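Local coordinates for protein calcium homeostasis modulator 1 (PDB 6LMT) that forms an octameric membrane channel of the calcium homeostasis modulator family, probably with a large pore, at residues Lys215-Ser218 / His219-Ile223. Numbering follows the deposited sequence.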
loop_
_atom_site.group_PDB
_atom_site.type_symbol
_atom_site.label_atom_id
_atom_site.label_comp_id
_atom_site.label_asym_id
_atom_site.label_seq_id
_atom_site.Cartn_x
_atom_site.Cartn_y
_atom_site.Cartn_z
ATOM N N LYS A 215 -13.922 22.833 -33.018
ATOM C CA LYS A 215 -14.444 21.765 -32.180
ATOM C C LYS A 215 -15.153 20.699 -32.996
ATOM O O LYS A 215 -14.988 19.512 -32.713
ATOM C CB LYS A 215 -15.383 22.323 -31.117
ATOM C CG LYS A 215 -15.797 21.283 -30.097
ATOM C CD LYS A 215 -16.632 21.871 -29.001
ATOM C CE LYS A 215 -15.799 22.810 -28.177
ATOM N NZ LYS A 215 -14.673 22.116 -27.494
ATOM N N TYR A 216 -15.912 21.089 -34.019
ATOM C CA TYR A 216 -16.514 20.088 -34.892
ATOM C C TYR A 216 -15.454 19.336 -35.682
ATOM O O TYR A 216 -15.613 18.142 -35.960
ATOM C CB TYR A 216 -17.520 20.735 -35.840
ATOM C CG TYR A 216 -18.083 19.742 -36.820
ATOM C CD1 TYR A 216 -18.979 18.770 -36.413
ATOM C CD2 TYR A 216 -17.696 19.757 -38.149
ATOM C CE1 TYR A 216 -19.476 17.850 -37.298
ATOM C CE2 TYR A 216 -18.188 18.840 -39.039
ATOM C CZ TYR A 216 -19.074 17.890 -38.610
ATOM O OH TYR A 216 -19.565 16.982 -39.512
ATOM N N TRP A 217 -14.364 20.017 -36.037
ATOM C CA TRP A 217 -13.261 19.372 -36.739
ATOM C C TRP A 217 -12.577 18.331 -35.862
ATOM O O TRP A 217 -12.232 17.246 -36.339
ATOM C CB TRP A 217 -12.265 20.433 -37.177
ATOM C CG TRP A 217 -11.096 19.950 -37.958
ATOM C CD1 TRP A 217 -11.066 19.614 -39.269
ATOM C CD2 TRP A 217 -9.783 19.703 -37.452
ATOM N NE1 TRP A 217 -9.807 19.220 -39.634
ATOM C CE2 TRP A 217 -9.000 19.253 -38.528
ATOM C CE3 TRP A 217 -9.188 19.830 -36.188
ATOM C CZ2 TRP A 217 -7.646 18.945 -38.385
ATOM C CZ3 TRP A 217 -7.862 19.497 -36.042
ATOM C CH2 TRP A 217 -7.101 19.051 -37.133
ATOM N N SER A 218 -12.397 18.635 -34.577
ATOM C CA SER A 218 -11.751 17.691 -33.670
ATOM C C SER A 218 -12.634 16.485 -33.388
ATOM O O SER A 218 -12.139 15.356 -33.310
ATOM C CB SER A 218 -11.384 18.386 -32.366
ATOM O OG SER A 218 -10.443 19.413 -32.592
ATOM N N HIS A 219 -13.943 16.703 -33.219
ATOM C CA HIS A 219 -14.850 15.576 -33.043
ATOM C C HIS A 219 -14.957 14.745 -34.307
ATOM O O HIS A 219 -15.122 13.530 -34.220
ATOM C CB HIS A 219 -16.250 16.033 -32.620
ATOM C CG HIS A 219 -16.316 16.597 -31.238
ATOM N ND1 HIS A 219 -16.091 15.834 -30.115
ATOM C CD2 HIS A 219 -16.639 17.833 -30.791
ATOM C CE1 HIS A 219 -16.223 16.586 -29.039
ATOM N NE2 HIS A 219 -16.557 17.803 -29.421
ATOM N N TYR A 220 -14.854 15.371 -35.479
ATOM C CA TYR A 220 -14.950 14.617 -36.721
ATOM C C TYR A 220 -13.759 13.697 -36.915
ATOM O O TYR A 220 -13.906 12.613 -37.487
ATOM C CB TYR A 220 -15.074 15.554 -37.915
ATOM C CG TYR A 220 -15.209 14.808 -39.213
ATOM C CD1 TYR A 220 -16.372 14.128 -39.516
ATOM C CD2 TYR A 220 -14.171 14.774 -40.130
ATOM C CE1 TYR A 220 -16.502 13.434 -40.693
ATOM C CE2 TYR A 220 -14.293 14.083 -41.312
ATOM C CZ TYR A 220 -15.463 13.415 -41.587
ATOM O OH TYR A 220 -15.598 12.724 -42.765
ATOM N N ILE A 221 -12.587 14.095 -36.426
ATOM C CA ILE A 221 -11.399 13.262 -36.563
ATOM C C ILE A 221 -11.490 12.025 -35.686
ATOM O O ILE A 221 -11.213 10.909 -36.144
ATOM C CB ILE A 221 -10.152 14.086 -36.241
ATOM C CG1 ILE A 221 -9.928 15.112 -37.324
ATOM C CG2 ILE A 221 -8.954 13.220 -36.129
ATOM C CD1 ILE A 221 -8.949 16.060 -36.919
ATOM N N ASP A 222 -11.879 12.196 -34.419
ATOM C CA ASP A 222 -12.016 11.050 -33.524
ATOM C C ASP A 222 -13.112 10.094 -33.975
ATOM O O ASP A 222 -12.991 8.881 -33.781
ATOM C CB ASP A 222 -12.288 11.528 -32.103
ATOM C CG ASP A 222 -11.076 12.156 -31.459
ATOM O OD1 ASP A 222 -9.946 11.779 -31.828
ATOM O OD2 ASP A 222 -11.254 13.019 -30.574
ATOM N N ILE A 223 -14.165 10.611 -34.602
ATOM C CA ILE A 223 -15.206 9.743 -35.136
ATOM C C ILE A 223 -14.711 9.005 -36.377
ATOM O O ILE A 223 -14.951 7.804 -36.530
ATOM C CB ILE A 223 -16.485 10.562 -35.408
ATOM C CG1 ILE A 223 -17.105 11.046 -34.097
ATOM C CG2 ILE A 223 -17.499 9.767 -36.175
ATOM C CD1 ILE A 223 -17.503 9.953 -33.163
#
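W217 and I221, one helical turn apart, meet in an i to i+4 side-chain contact near the start of the long C-terminal helix 210-258, where K215 and H219 make a second such pair. The tip of I221 does the touching: CD1 lies over one face of the indole, 3.4 Å from the centroid of its six-membered ring and only 8° off the ring normal, a CH-pi contact. The indole reaches this place because CG of W217 stands anti to the backbone N (chi1 -178°), while the I221 chain, extended at chi2, carries CD1 across that face of the six-membered ring. A broad aromatic surface and a slim branched chain suit each other here, and both also pack on N73 of a loop in the same subunit. K215 and H219 run side by side, pointing the same way, with the lysine methylene CG 3.6 Å from imidazole CD2; a long aliphatic chain suits a place along a flat ring. H219 NE2 makes a weak hydrogen bond to D229 OD1 of a second subunit, and K215 packs on that same aspartate. Beneath the side chains, H219 N bonds to K215 O at 3.0 Å, nearly straight at 166°, and Y220 N to Y216 O at 2.9 Å. Y216 and Y220 are buried between subunits, where tyrosine offers a ring for packing: both rings meet H259 of a third subunit edge-to-face, and the Y216 hydroxyl reaches out to hydrogen-bond the backbone O of H235 of the second subunit. S218 OG hydrogen-bonds to the carbonyl O of T214, one turn back, which satisfies the hydroxyl within the helix. The arrangement is that of a regular alpha-helix with i to i+4 side-chain pairing, whose tyrosine and histidine side meets the C-terminal helix of a second subunit and the C-terminal end of a third in the octameric CALHM channel.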